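PDB 4JHM: mandelate racemase / muconate lactonizing enzyme, C-terminal domain protein from Pseudovibrio sp. JE062, which is of unknown function but belongs to the enolase superfamily, joining an alpha+beta N-terminal capping domain to a TIM-barrel-like C-terminal domain. Local coordinates for residues Q255-T258 with H259-T263; R64-I67 with E68-T72; M121-Y124 with M125-G128; V269-A273 with T274-G278; Q86-N89 with N90-A94. One frame throughout, in Å; residues are numbered along the deposited sequence.

Contact 1 of 5, residues Q255-T258 with H259-T263; sequences QEVT and HALST
Ser262 reaches back over one turn to Thr258 near the C-terminal end of helix 254-262, a helix of the TIM-barrel-like domain. Thr258 O is gripped twice by the same residue: Ser262 N gives the regular helical bond, and Ser262 OG adds a second at 3.0 Å to Thr258 O. The two donors arrive from opposite faces of the carbonyl plane, the hydroxyl standing 40° out of it. With OG opposite the carbonyl carbon of its own residue (chi1 -79°), the short serine side chain folds back along the helix to make this bond. Elsewhere on the helix, Val257 and Leu261 run side by side and point the same way, Val257 CG1 lying 4.2 Å from Leu261 CD1. Under this apolar pair Leu261 N donates to Val257 O at 3.2 Å, in an almost straight bond (177° at the hydrogen). The turn before is closed by His259 N to Gln255 O and by Ala260 N to Glu256 O. A small alanine suits its place, where Trp266 packs on it.

Farther out, Val257 and Thr258 rest on Ile288 of helix 279-291, while Thr258 OG1 is bonded to Leu254 O and Glu256 OE1 to Thr253 OG1. The imidazole of His259 meets Phe230 of the third subunit edge-to-face, so this helix also forms part of a subunit interface. Within its own chain that ring has Thr263 on one face, where CG2 of Thr263 sits 3.7 Å above the plane, and Thr263 OG1 is bonded to His259 O at 2.8 Å.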
loop_
_atom_site.group_PDB
_atom_site.type_symbol
_atom_site.label_atom_id
_atom_site.label_comp_id
_atom_site.label_asym_id
_atom_site.label_seq_id
_atom_site.Cartn_x
_atom_site.Cartn_y
_atom_site.Cartn_z
ATOM N N GLN A 255 -13.120 -13.780 -11.678
ATOM C CA GLN A 255 -12.556 -12.529 -11.171
ATOM C C GLN A 255 -12.654 -12.480 -9.655
ATOM O O GLN A 255 -11.681 -12.157 -8.977
ATOM C CB GLN A 255 -13.273 -11.307 -11.757
ATOM C CG GLN A 255 -13.198 -11.170 -13.273
ATOM C CD GLN A 255 -14.155 -12.102 -13.987
ATOM O OE1 GLN A 255 -13.851 -13.270 -14.194
ATOM N NE2 GLN A 255 -15.317 -11.592 -14.363
ATOM N N GLU A 256 -13.831 -12.802 -9.123
ATOM C CA GLU A 256 -14.044 -12.777 -7.677
ATOM C C GLU A 256 -13.057 -13.690 -6.958
ATOM O O GLU A 256 -12.432 -13.285 -5.971
ATOM C CB GLU A 256 -15.477 -13.172 -7.331
ATOM C CG GLU A 256 -16.465 -12.016 -7.365
ATOM C CD GLU A 256 -17.911 -12.476 -7.331
ATOM O OE1 GLU A 256 -18.327 -13.204 -8.253
ATOM O OE2 GLU A 256 -18.637 -12.101 -6.389
ATOM N N VAL A 257 -12.920 -14.916 -7.460
ATOM C CA VAL A 257 -11.951 -15.872 -6.931
ATOM C C VAL A 257 -10.537 -15.314 -7.045
ATOM O O VAL A 257 -9.725 -15.433 -6.123
ATOM C CB VAL A 257 -12.001 -17.203 -7.707
ATOM C CG1 VAL A 257 -10.771 -18.047 -7.400
ATOM C CG2 VAL A 257 -13.278 -17.965 -7.383
ATOM N N THR A 258 -10.245 -14.710 -8.191
ATOM C CA THR A 258 -8.923 -14.171 -8.441
ATOM C C THR A 258 -8.593 -13.093 -7.424
ATOM O O THR A 258 -7.509 -13.078 -6.843
ATOM C CB THR A 258 -8.833 -13.591 -9.859
ATOM O OG1 THR A 258 -8.836 -14.669 -10.808
ATOM C CG2 THR A 258 -7.564 -12.748 -10.026
ATOM N N HIS A 259 -9.545 -12.194 -7.212
ATOM C CA HIS A 259 -9.376 -11.092 -6.284
ATOM C C HIS A 259 -9.192 -11.572 -4.841
ATOM O O HIS A 259 -8.354 -11.043 -4.104
ATOM C CB HIS A 259 -10.592 -10.177 -6.362
ATOM C CG HIS A 259 -10.506 -8.992 -5.455
ATOM N ND1 HIS A 259 -11.013 -8.998 -4.174
ATOM C CD2 HIS A 259 -9.963 -7.766 -5.639
ATOM C CE1 HIS A 259 -10.792 -7.826 -3.610
ATOM N NE2 HIS A 259 -10.155 -7.060 -4.477
ATOM N N ALA A 260 -9.985 -12.565 -4.439
ATOM C CA ALA A 260 -9.954 -13.083 -3.073
ATOM C C ALA A 260 -8.577 -13.646 -2.732
ATOM O O ALA A 260 -7.990 -13.324 -1.699
ATOM C CB ALA A 260 -11.018 -14.154 -2.892
ATOM N N LEU A 261 -8.063 -14.494 -3.607
ATOM C CA LEU A 261 -6.735 -15.042 -3.415
ATOM C C LEU A 261 -5.693 -13.922 -3.455
ATOM O O LEU A 261 -4.781 -13.888 -2.631
ATOM C CB LEU A 261 -6.450 -16.104 -4.478
ATOM C CG LEU A 261 -7.365 -17.329 -4.414
ATOM C CD1 LEU A 261 -7.045 -18.306 -5.535
ATOM C CD2 LEU A 261 -7.231 -18.017 -3.069
ATOM N N SER A 262 -5.852 -12.995 -4.397
ATOM C CA SER A 262 -4.919 -11.876 -4.558
ATOM C C SER A 262 -4.824 -10.973 -3.329
ATOM O O SER A 262 -3.794 -10.345 -3.102
ATOM C CB SER A 262 -5.307 -11.024 -5.767
ATOM O OG SER A 262 -4.888 -11.636 -6.973
ATOM N N THR A 263 -5.894 -10.905 -2.545
ATOM C CA THR A 263 -5.931 -10.012 -1.391
ATOM C C THR A 263 -5.882 -10.769 -0.063
ATOM O O THR A 263 -6.053 -10.172 1.004
ATOM C CB THR A 263 -7.182 -9.111 -1.431
ATOM O OG1 THR A 263 -8.365 -9.918 -1.491
ATOM C CG2 THR A 263 -7.142 -8.211 -2.644
#

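Contact 2 of 5, residues R64-I67 with E68-T72; sequences RCII and ESLRT
Between Arg64 and Arg71 the backbone makes the opening turns of helix 65-73, which lies in the N-terminal capping domain against the antiparallel sheet: Glu68 N bonds to Arg64 O at 3.0 Å, Ser69 N to Cys65 O, Leu70 N to Ile66 O and Arg71 N to Ile67 O. Of these the Leu70 bond is the straightest, 166° at the hydrogen with a length of 2.9 Å from Leu70 N to Ile66 O. Ser69 N also makes a weak bond to Ile66 O.

The apolar touch on this helix is between Ile66 and Leu70, whose side chains cross obliquely with Ile66 CG2 3.7 Å from Leu70 CD1. In Ile66, CG1 takes the place beside the backbone N (chi1 -71°), which leaves CG2 opposite N, on the side of the carbonyl carbon, where it meets Leu70. Branched and long aliphatic residues suit this face: Ile66 packs on Thr54 and Ser56 of strand 50-58, Ile67 on Leu13 and Ala15 of strand 8-16, and Leu70 on both Leu13 and Ile107 of helix 100-119. Ser69, small enough for a close approach, touches Ala103 of that helix, and its OG is bonded to Thr97 OG1.

Glu68 OE1 reaches Tyr373 OH on strand 369-376 of the sheet, and the guanidinium of Arg71 makes cation-pi contacts with Tyr373 and with Phe61 of the third subunit. At that interface Cys65 packs on Cys65 of the third subunit. In the last turn Ser69 O serves two donors of one residue, Thr72 N at 3.2 Å and Thr72 OG1 at 2.8 Å.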
loop_
_atom_site.group_PDB
_atom_site.type_symbol
_atom_site.label_atom_id
_atom_site.label_comp_id
_atom_site.label_asym_id
_atom_site.label_seq_id
_atom_site.Cartn_x
_atom_site.Cartn_y
_atom_site.Cartn_z
ATOM N N ARG A 64 -39.411 -25.269 -7.696
ATOM C CA ARG A 64 -39.559 -25.135 -9.149
ATOM C C ARG A 64 -38.809 -23.900 -9.683
ATOM O O ARG A 64 -38.847 -23.617 -10.878
ATOM C CB ARG A 64 -41.032 -25.038 -9.538
ATOM C CG ARG A 64 -41.912 -26.184 -9.066
ATOM C CD ARG A 64 -43.359 -25.942 -9.469
ATOM N NE ARG A 64 -44.290 -26.765 -8.705
ATOM C CZ ARG A 64 -44.993 -27.783 -9.199
ATOM N NH1 ARG A 64 -45.812 -28.460 -8.407
ATOM N NH2 ARG A 64 -44.890 -28.127 -10.477
ATOM N N CYS A 65 -38.131 -23.174 -8.794
ATOM C CA CYS A 65 -37.376 -21.974 -9.165
ATOM C C CYS A 65 -36.330 -22.252 -10.238
ATOM O O CYS A 65 -36.267 -21.562 -11.255
ATOM C CB CYS A 65 -36.674 -21.387 -7.936
ATOM S SG CYS A 65 -35.712 -19.892 -8.281
ATOM N N ILE A 66 -35.493 -23.253 -9.990
ATOM C CA ILE A 66 -34.463 -23.639 -10.937
ATOM C C ILE A 66 -35.083 -24.175 -12.228
ATOM O O ILE A 66 -34.882 -23.602 -13.298
ATOM C CB ILE A 66 -33.516 -24.690 -10.326
ATOM C CG1 ILE A 66 -32.640 -24.049 -9.244
ATOM C CG2 ILE A 66 -32.653 -25.337 -11.402
ATOM C CD1 ILE A 66 -31.687 -22.984 -9.750
ATOM N N ILE A 67 -35.849 -25.259 -12.139
ATOM C CA ILE A 67 -36.420 -25.871 -13.343
ATOM C C ILE A 67 -37.137 -24.850 -14.230
ATOM O O ILE A 67 -37.165 -24.992 -15.456
ATOM C CB ILE A 67 -37.407 -27.007 -13.008
ATOM C CG1 ILE A 67 -37.639 -27.881 -14.250
ATOM C CG2 ILE A 67 -38.721 -26.438 -12.495
ATOM C CD1 ILE A 67 -38.284 -29.219 -13.960
ATOM N N GLU A 68 -37.708 -23.822 -13.607
ATOM C CA GLU A 68 -38.478 -22.818 -14.333
ATOM C C GLU A 68 -37.558 -21.767 -14.942
ATOM O O GLU A 68 -37.909 -21.113 -15.921
ATOM C CB GLU A 68 -39.504 -22.167 -13.404
ATOM C CG GLU A 68 -40.765 -21.700 -14.110
ATOM C CD GLU A 68 -41.416 -22.783 -14.966
ATOM O OE1 GLU A 68 -41.614 -23.914 -14.475
ATOM O OE2 GLU A 68 -41.744 -22.499 -16.135
ATOM N N SER A 69 -36.381 -21.609 -14.346
ATOM C CA SER A 69 -35.332 -20.769 -14.910
ATOM C C SER A 69 -34.754 -21.461 -16.133
ATOM O O SER A 69 -34.532 -20.837 -17.165
ATOM C CB SER A 69 -34.226 -20.537 -13.881
ATOM O OG SER A 69 -33.093 -19.934 -14.481
ATOM N N LEU A 70 -34.521 -22.761 -16.000
ATOM C CA LEU A 70 -34.020 -23.584 -17.092
ATOM C C LEU A 70 -34.975 -23.583 -18.275
ATOM O O LEU A 70 -34.546 -23.630 -19.429
ATOM C CB LEU A 70 -33.798 -25.019 -16.607
ATOM C CG LEU A 70 -32.436 -25.278 -15.961
ATOM C CD1 LEU A 70 -32.507 -26.437 -14.981
ATOM C CD2 LEU A 70 -31.387 -25.537 -17.033
ATOM N N ARG A 71 -36.271 -23.529 -17.987
ATOM C CA ARG A 71 -37.285 -23.517 -19.036
ATOM C C ARG A 71 -37.069 -22.380 -20.029
ATOM O O ARG A 71 -37.265 -22.552 -21.227
ATOM C CB ARG A 71 -38.682 -23.383 -18.428
ATOM C CG ARG A 71 -39.790 -23.255 -19.463
ATOM C CD ARG A 71 -41.163 -23.237 -18.810
ATOM N NE ARG A 71 -42.203 -23.727 -19.709
ATOM C CZ ARG A 71 -42.991 -22.951 -20.444
ATOM N NH1 ARG A 71 -42.871 -21.630 -20.392
ATOM N NH2 ARG A 71 -43.908 -23.501 -21.232
ATOM N N THR A 72 -36.677 -21.216 -19.520
ATOM C CA THR A 72 -36.551 -20.024 -20.345
ATOM C C THR A 72 -35.228 -20.006 -21.107
ATOM O O THR A 72 -35.067 -19.259 -22.071
ATOM C CB THR A 72 -36.681 -18.745 -19.492
ATOM O OG1 THR A 72 -35.589 -18.653 -18.569
ATOM C CG2 THR A 72 -37.985 -18.758 -18.717
#

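Contact 3 of 5, residues M121-Y124 with M125-G128; sequences MPLY and MLLG
Met121 and Pro122 lead into helix 123-127, a short helix that follows helix 100-119 of the capping domain, with Pro122 at its N-cap position. Both methionines here are modelled as selenomethionine. Their side chains cross at about a right angle, Met121 SE lying 4.0 Å from Met125 SE, and Met121 CG also comes within 3.9 Å of Leu126 CD2. These long, flexible chains bend at their last torsion. Proline, which has no N-H to give, suits this place because the amides at the start of a helix have no carbonyl of an earlier turn to bond to. Pro122 O accepts from Met125 N at 3.1 Å, the donor standing 54° above the carbonyl plane. Leu123 CD1 is 3.8 Å from Leu126 CD1, and Leu123 CD2 is 4.2 Å from Leu127 CD1. Leu127 N closes the turn on Leu123 O, and Gly128 N on Tyr124 O at 3.1 Å.

Around this apolar turn, Leu123 and Leu127 pack on Trp112 of helix 100-119 and on Ile279 of helix 279-291 in the TIM-barrel-like domain. Tyr124 rests on Leu315 of that domain's helix 304-316, its OH bonded to Thr132 OG1 just before strand 133-139, while Leu126 meets Leu126 of the second subunit.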
loop_
_atom_site.group_PDB
_atom_site.type_symbol
_atom_site.label_atom_id
_atom_site.label_comp_id
_atom_site.label_asym_id
_atom_site.label_seq_id
_atom_site.Cartn_x
_atom_site.Cartn_y
_atom_site.Cartn_z
HETATM N N MSE A 121 -13.919 -41.898 -22.981
HETATM C CA MSE A 121 -13.116 -41.871 -21.754
HETATM C C MSE A 121 -13.774 -41.043 -20.683
HETATM O O MSE A 121 -14.606 -40.184 -20.976
HETATM C CB MSE A 121 -11.702 -41.335 -22.009
HETATM C CG MSE A 121 -11.648 -40.183 -23.009
HETATM SE SE MSE A 121 -9.769 -39.666 -23.344
HETATM C CE MSE A 121 -9.122 -41.315 -24.209
ATOM N N PRO A 122 -13.415 -41.303 -19.415
ATOM C CA PRO A 122 -13.936 -40.541 -18.286
ATOM C C PRO A 122 -13.575 -39.068 -18.378
ATOM O O PRO A 122 -12.569 -38.713 -18.988
ATOM C CB PRO A 122 -13.246 -41.178 -17.070
ATOM C CG PRO A 122 -12.085 -41.934 -17.614
ATOM C CD PRO A 122 -12.510 -42.380 -18.979
ATOM N N LEU A 123 -14.389 -38.218 -17.765
ATOM C CA LEU A 123 -14.207 -36.783 -17.888
ATOM C C LEU A 123 -12.868 -36.341 -17.307
ATOM O O LEU A 123 -12.191 -35.487 -17.877
ATOM C CB LEU A 123 -15.343 -36.035 -17.195
ATOM C CG LEU A 123 -15.556 -34.611 -17.711
ATOM C CD1 LEU A 123 -16.372 -34.644 -18.994
ATOM C CD2 LEU A 123 -16.237 -33.743 -16.664
ATOM N N TYR A 124 -12.476 -36.926 -16.181
ATOM C CA TYR A 124 -11.260 -36.487 -15.507
ATOM C C TYR A 124 -10.051 -36.650 -16.424
ATOM O O TYR A 124 -9.035 -35.975 -16.246
ATOM C CB TYR A 124 -11.058 -37.208 -14.161
ATOM C CG TYR A 124 -10.702 -38.678 -14.250
ATOM C CD1 TYR A 124 -9.393 -39.087 -14.482
ATOM C CD2 TYR A 124 -11.671 -39.658 -14.068
ATOM C CE1 TYR A 124 -9.064 -40.428 -14.553
ATOM C CE2 TYR A 124 -11.353 -41.002 -14.138
ATOM C CZ TYR A 124 -10.051 -41.383 -14.380
ATOM O OH TYR A 124 -9.742 -42.720 -14.448
HETATM N N MSE A 125 -10.170 -37.526 -17.418
HETATM C CA MSE A 125 -9.098 -37.721 -18.397
HETATM C C MSE A 125 -9.076 -36.598 -19.400
HETATM O O MSE A 125 -8.012 -36.079 -19.735
HETATM C CB MSE A 125 -9.303 -39.043 -19.119
HETATM C CG MSE A 125 -7.976 -39.589 -19.627
HETATM SE SE MSE A 125 -8.209 -41.470 -20.160
HETATM C CE MSE A 125 -7.844 -42.286 -18.403
ATOM N N LEU A 126 -10.253 -36.213 -19.884
ATOM C CA LEU A 126 -10.374 -35.126 -20.851
ATOM C C LEU A 126 -9.701 -33.855 -20.363
ATOM O O LEU A 126 -9.023 -33.171 -21.132
ATOM C CB LEU A 126 -11.842 -34.797 -21.112
ATOM C CG LEU A 126 -12.729 -35.840 -21.777
ATOM C CD1 LEU A 126 -14.119 -35.251 -21.946
ATOM C CD2 LEU A 126 -12.164 -36.277 -23.118
ATOM N N LEU A 127 -9.914 -33.535 -19.090
ATOM C CA LEU A 127 -9.409 -32.294 -18.508
ATOM C C LEU A 127 -7.938 -32.428 -18.127
ATOM O O LEU A 127 -7.107 -31.613 -18.529
ATOM C CB LEU A 127 -10.229 -31.920 -17.272
ATOM C CG LEU A 127 -11.744 -31.891 -17.478
ATOM C CD1 LEU A 127 -12.462 -32.060 -16.150
ATOM C CD2 LEU A 127 -12.183 -30.612 -18.177
ATOM N N GLY A 128 -7.621 -33.458 -17.347
ATOM C CA GLY A 128 -6.247 -33.718 -16.944
ATOM C C GLY A 128 -6.018 -35.192 -16.688
ATOM O O GLY A 128 -6.132 -36.021 -17.598
#

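Contact 4 of 5, residues V269-A273 with T274-G278; sequences VRQDA and TVCGG
Asp272 and Thr274 form an Asx turn in the loop that leads to helix 279-291 of the TIM-barrel-like domain. Thr274 N bonds to Asp272 OD1 at 3.1 Å, from well above the carboxylate plane, and Thr274 OG1 adds a weak bond to the same oxygen. Superposed on it are a beta turn, closed by Val275 N to Asp272 O at 3.0 Å, and an alpha turn, closed by Cys276 N to the same oxygen. The first donor stands 61° above the carbonyl plane, whereas the second comes nearly along the C=O axis. Aspartate suits the place because CG, lying opposite the backbone N (chi1 -172°), carries the carboxylate over the turn. Asn310 ND2 holds OD1 as well, and Asn310 OD1 takes Ala273 N. The methylene CB of Asp272 also touches Val275 CG2 at 4.0 Å.

The other end is loose: Val269 and Arg270 run on without touching 274-278, though they too are buried. Val269 packs on Leu261, and Arg270 NH2 is bonded to Ser245 OG. Past the turn, Gly277 (phi 121°) and Gly278 both have positive phi, where a CB would press on the preceding carbonyl O, and Gly278 N makes a weak 2.8 Å bond to Ala273 O.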
loop_
_atom_site.group_PDB
_atom_site.type_symbol
_atom_site.label_atom_id
_atom_site.label_comp_id
_atom_site.label_asym_id
_atom_site.label_seq_id
_atom_site.Cartn_x
_atom_site.Cartn_y
_atom_site.Cartn_z
ATOM N N VAL A 269 -9.788 -22.219 -2.201
ATOM C CA VAL A 269 -10.985 -21.739 -2.873
ATOM C C VAL A 269 -11.984 -22.873 -2.914
ATOM O O VAL A 269 -11.614 -24.032 -3.085
ATOM C CB VAL A 269 -10.700 -21.148 -4.273
ATOM C CG1 VAL A 269 -9.269 -21.417 -4.692
ATOM C CG2 VAL A 269 -11.695 -21.665 -5.306
ATOM N N ARG A 270 -13.249 -22.533 -2.720
ATOM C CA ARG A 270 -14.293 -23.530 -2.619
ATOM C C ARG A 270 -15.384 -23.199 -3.612
ATOM O O ARG A 270 -16.053 -22.178 -3.497
ATOM C CB ARG A 270 -14.851 -23.570 -1.202
ATOM C CG ARG A 270 -16.155 -24.343 -1.066
ATOM C CD ARG A 270 -16.621 -24.340 0.378
ATOM N NE ARG A 270 -15.490 -24.620 1.255
ATOM C CZ ARG A 270 -15.000 -25.834 1.466
ATOM N NH1 ARG A 270 -15.560 -26.884 0.882
ATOM N NH2 ARG A 270 -13.952 -25.998 2.262
ATOM N N GLN A 271 -15.542 -24.069 -4.599
ATOM C CA GLN A 271 -16.536 -23.882 -5.629
ATOM C C GLN A 271 -17.256 -25.187 -5.847
ATOM O O GLN A 271 -16.780 -26.247 -5.450
ATOM C CB GLN A 271 -15.885 -23.462 -6.937
ATOM C CG GLN A 271 -15.198 -22.115 -6.888
ATOM C CD GLN A 271 -16.171 -20.970 -7.013
ATOM O OE1 GLN A 271 -16.944 -20.700 -6.099
ATOM N NE2 GLN A 271 -16.136 -20.282 -8.153
ATOM N N ASP A 272 -18.410 -25.090 -6.490
ATOM C CA ASP A 272 -19.200 -26.241 -6.860
ATOM C C ASP A 272 -19.449 -26.101 -8.351
ATOM O O ASP A 272 -19.851 -25.037 -8.822
ATOM C CB ASP A 272 -20.513 -26.239 -6.075
ATOM C CG ASP A 272 -21.315 -27.509 -6.264
ATOM O OD1 ASP A 272 -21.034 -28.270 -7.212
ATOM O OD2 ASP A 272 -22.238 -27.740 -5.456
ATOM N N ALA A 273 -19.185 -27.164 -9.097
ATOM C CA ALA A 273 -19.358 -27.133 -10.535
ATOM C C ALA A 273 -20.812 -26.850 -10.886
ATOM O O ALA A 273 -21.100 -26.228 -11.903
ATOM C CB ALA A 273 -18.909 -28.450 -11.144
ATOM N N THR A 274 -21.726 -27.300 -10.030
ATOM C CA THR A 274 -23.157 -27.154 -10.277
ATOM C C THR A 274 -23.683 -25.789 -9.849
ATOM O O THR A 274 -24.897 -25.573 -9.810
ATOM C CB THR A 274 -23.959 -28.214 -9.505
ATOM O OG1 THR A 274 -23.803 -27.995 -8.099
ATOM C CG2 THR A 274 -23.480 -29.607 -9.856
ATOM N N VAL A 275 -22.774 -24.871 -9.519
ATOM C CA VAL A 275 -23.162 -23.536 -9.078
ATOM C C VAL A 275 -22.437 -22.438 -9.853
ATOM O O VAL A 275 -23.058 -21.459 -10.270
ATOM C CB VAL A 275 -22.898 -23.338 -7.572
ATOM C CG1 VAL A 275 -22.999 -21.867 -7.201
ATOM C CG2 VAL A 275 -23.877 -24.147 -6.741
ATOM N N CYS A 276 -21.131 -22.596 -10.051
ATOM C CA CYS A 276 -20.316 -21.518 -10.622
ATOM C C CYS A 276 -20.326 -21.463 -12.151
ATOM O O CYS A 276 -19.630 -20.644 -12.743
ATOM C CB CYS A 276 -18.876 -21.601 -10.111
ATOM S SG CYS A 276 -17.950 -23.060 -10.636
ATOM N N GLY A 277 -21.111 -22.321 -12.792
ATOM C CA GLY A 277 -21.219 -22.299 -14.248
ATOM C C GLY A 277 -20.817 -23.591 -14.937
ATOM O O GLY A 277 -20.630 -23.615 -16.153
ATOM N N GLY A 278 -20.677 -24.663 -14.162
ATOM C CA GLY A 278 -20.384 -25.981 -14.715
ATOM C C GLY A 278 -18.908 -26.337 -14.751
ATOM O O GLY A 278 -18.057 -25.588 -14.275
#

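Contact 5 of 5, residues Q86-N89 with N90-A94; sequences QELN and NWLGA
Leu92 lies over the turn before it, its CD1 4.3 Å from Leu88 CG, on the buried side of helix 85-92, which belongs to the N-terminal capping domain at its border with the barrel domain. Beneath this pair Leu92 N bonds to Leu88 O at 2.7 Å. Glu87 and Trp91 meet on another side of the helix. Their chains cross with the carboxylate and the indole planes 65° apart, and Glu87 OE1 is 4.1 Å from Trp91 CB. The carboxylate gets there by a bend at chi2 (-86°), which turns the chain along the helix. The backbone bonds continue regularly, with Asn90 N to Gln86 O, Trp91 N to Glu87 O and Gly93 N to Asn89 O. Asn90, at the exposed side, is polar and packs on Asp318 of the second subunit.

Polar residues fit the flank facing other helices: Gln86 OE1 is bonded to Lys284 NZ of helix 279-291, and Asn89 ND2 to Asp108 OD2 of helix 100-119. The broad indole of Trp91 makes a cation-pi contact with Arg95. Leu88 packs on Leu77 and on Ala111, Leu92 on Ile107; helix 85-92 is thus set against helix 100-119 by its leucines and linked to helix 279-291 by Gln86, while Glu87 faces Ala130 of the second subunit.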
loop_
_atom_site.group_PDB
_atom_site.type_symbol
_atom_site.label_atom_id
_atom_site.label_comp_id
_atom_site.label_asym_id
_atom_site.label_seq_id
_atom_site.Cartn_x
_atom_site.Cartn_y
_atom_site.Cartn_z
ATOM N N GLN A 86 -17.022 -24.305 -24.575
ATOM C CA GLN A 86 -16.661 -22.943 -24.206
ATOM C C GLN A 86 -17.553 -21.946 -24.933
ATOM O O GLN A 86 -17.936 -20.917 -24.372
ATOM C CB GLN A 86 -15.191 -22.667 -24.515
ATOM C CG GLN A 86 -14.768 -21.230 -24.260
ATOM C CD GLN A 86 -15.106 -20.760 -22.856
ATOM O OE1 GLN A 86 -14.574 -21.276 -21.874
ATOM N NE2 GLN A 86 -15.991 -19.772 -22.757
ATOM N N GLU A 87 -17.878 -22.251 -26.185
ATOM C CA GLU A 87 -18.773 -21.405 -26.966
ATOM C C GLU A 87 -20.195 -21.495 -26.418
ATOM O O GLU A 87 -20.940 -20.516 -26.450
ATOM C CB GLU A 87 -18.737 -21.803 -28.443
ATOM C CG GLU A 87 -19.696 -21.023 -29.330
ATOM C CD GLU A 87 -21.091 -21.619 -29.360
ATOM O OE1 GLU A 87 -22.075 -20.852 -29.255
ATOM O OE2 GLU A 87 -21.205 -22.858 -29.486
ATOM N N LEU A 88 -20.562 -22.673 -25.915
ATOM C CA LEU A 88 -21.855 -22.869 -25.267
ATOM C C LEU A 88 -21.902 -22.078 -23.961
ATOM O O LEU A 88 -22.847 -21.338 -23.695
ATOM C CB LEU A 88 -22.086 -24.351 -24.976
ATOM C CG LEU A 88 -23.504 -24.728 -24.539
ATOM C CD1 LEU A 88 -24.491 -24.481 -25.670
ATOM C CD2 LEU A 88 -23.566 -26.177 -24.083
ATOM N N ASN A 89 -20.869 -22.257 -23.147
ATOM C CA ASN A 89 -20.692 -21.478 -21.936
ATOM C C ASN A 89 -20.840 -20.002 -22.253
ATOM O O ASN A 89 -21.593 -19.282 -21.598
ATOM C CB ASN A 89 -19.310 -21.750 -21.352
ATOM C CG ASN A 89 -19.254 -21.521 -19.864
ATOM O OD1 ASN A 89 -19.160 -20.388 -19.404
ATOM N ND2 ASN A 89 -19.307 -22.604 -19.096
ATOM N N ASN A 90 -20.119 -19.558 -23.274
ATOM C CA ASN A 90 -20.233 -18.192 -23.747
ATOM C C ASN A 90 -21.703 -17.863 -23.959
ATOM O O ASN A 90 -22.233 -16.918 -23.387
ATOM C CB ASN A 90 -19.455 -18.027 -25.055
ATOM C CG ASN A 90 -19.109 -16.582 -25.353
ATOM O OD1 ASN A 90 -19.237 -16.119 -26.488
ATOM N ND2 ASN A 90 -18.658 -15.862 -24.337
ATOM N N TRP A 91 -22.361 -18.679 -24.769
ATOM C CA TRP A 91 -23.775 -18.505 -25.072
ATOM C C TRP A 91 -24.641 -18.450 -23.802
ATOM O O TRP A 91 -25.563 -17.645 -23.710
ATOM C CB TRP A 91 -24.223 -19.645 -25.985
ATOM C CG TRP A 91 -25.611 -19.536 -26.504
ATOM C CD1 TRP A 91 -26.012 -18.910 -27.645
ATOM C CD2 TRP A 91 -26.788 -20.103 -25.920
ATOM N NE1 TRP A 91 -27.371 -19.040 -27.801
ATOM C CE2 TRP A 91 -27.870 -19.767 -26.754
ATOM C CE3 TRP A 91 -27.031 -20.858 -24.769
ATOM C CZ2 TRP A 91 -29.176 -20.158 -26.473
ATOM C CZ3 TRP A 91 -28.327 -21.245 -24.491
ATOM C CH2 TRP A 91 -29.384 -20.895 -25.340
ATOM N N LEU A 92 -24.331 -19.296 -22.822
ATOM C CA LEU A 92 -25.118 -19.380 -21.589
ATOM C C LEU A 92 -24.991 -18.140 -20.710
ATOM O O LEU A 92 -25.952 -17.739 -20.051
ATOM C CB LEU A 92 -24.713 -20.613 -20.781
ATOM C CG LEU A 92 -25.178 -21.943 -21.376
ATOM C CD1 LEU A 92 -24.533 -23.119 -20.650
ATOM C CD2 LEU A 92 -26.700 -22.051 -21.345
ATOM N N GLY A 93 -23.803 -17.543 -20.698
ATOM C CA GLY A 93 -23.558 -16.333 -19.918
ATOM C C GLY A 93 -24.280 -15.102 -20.449
ATOM O O GLY A 93 -24.274 -14.051 -19.808
ATOM N N ALA A 94 -24.897 -15.221 -21.620
ATOM C CA ALA A 94 -25.660 -14.119 -22.197
ATOM C C ALA A 94 -27.168 -14.342 -22.060
ATOM O O ALA A 94 -27.963 -13.507 -22.499
ATOM C CB ALA A 94 -25.289 -13.932 -23.661
#

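In the fold
Along the chain the order is contact 2, contact 5, contact 3, contact 1 and contact 4. The first three belong to the N-terminal part, on helices 65-73, 85-92 and 123-127; the last two to the TIM-barrel-like part. Contacts 1 and 4 have centres about 15 Å apart and touch through Val257 and Leu261 against Gln271 and Val269. Contact 4, about 7 Å from the centre of the chain, also touches contact 5 through Gly277 O and Asn89 ND2, so the loop before helix 279-291 meets the capping domain. Contacts 1 and 2 are farthest apart, about 30 Å between centres, yet both face the third subunit, which contacts 4 and 5 also reach; contacts 1, 3 and 5 share the second.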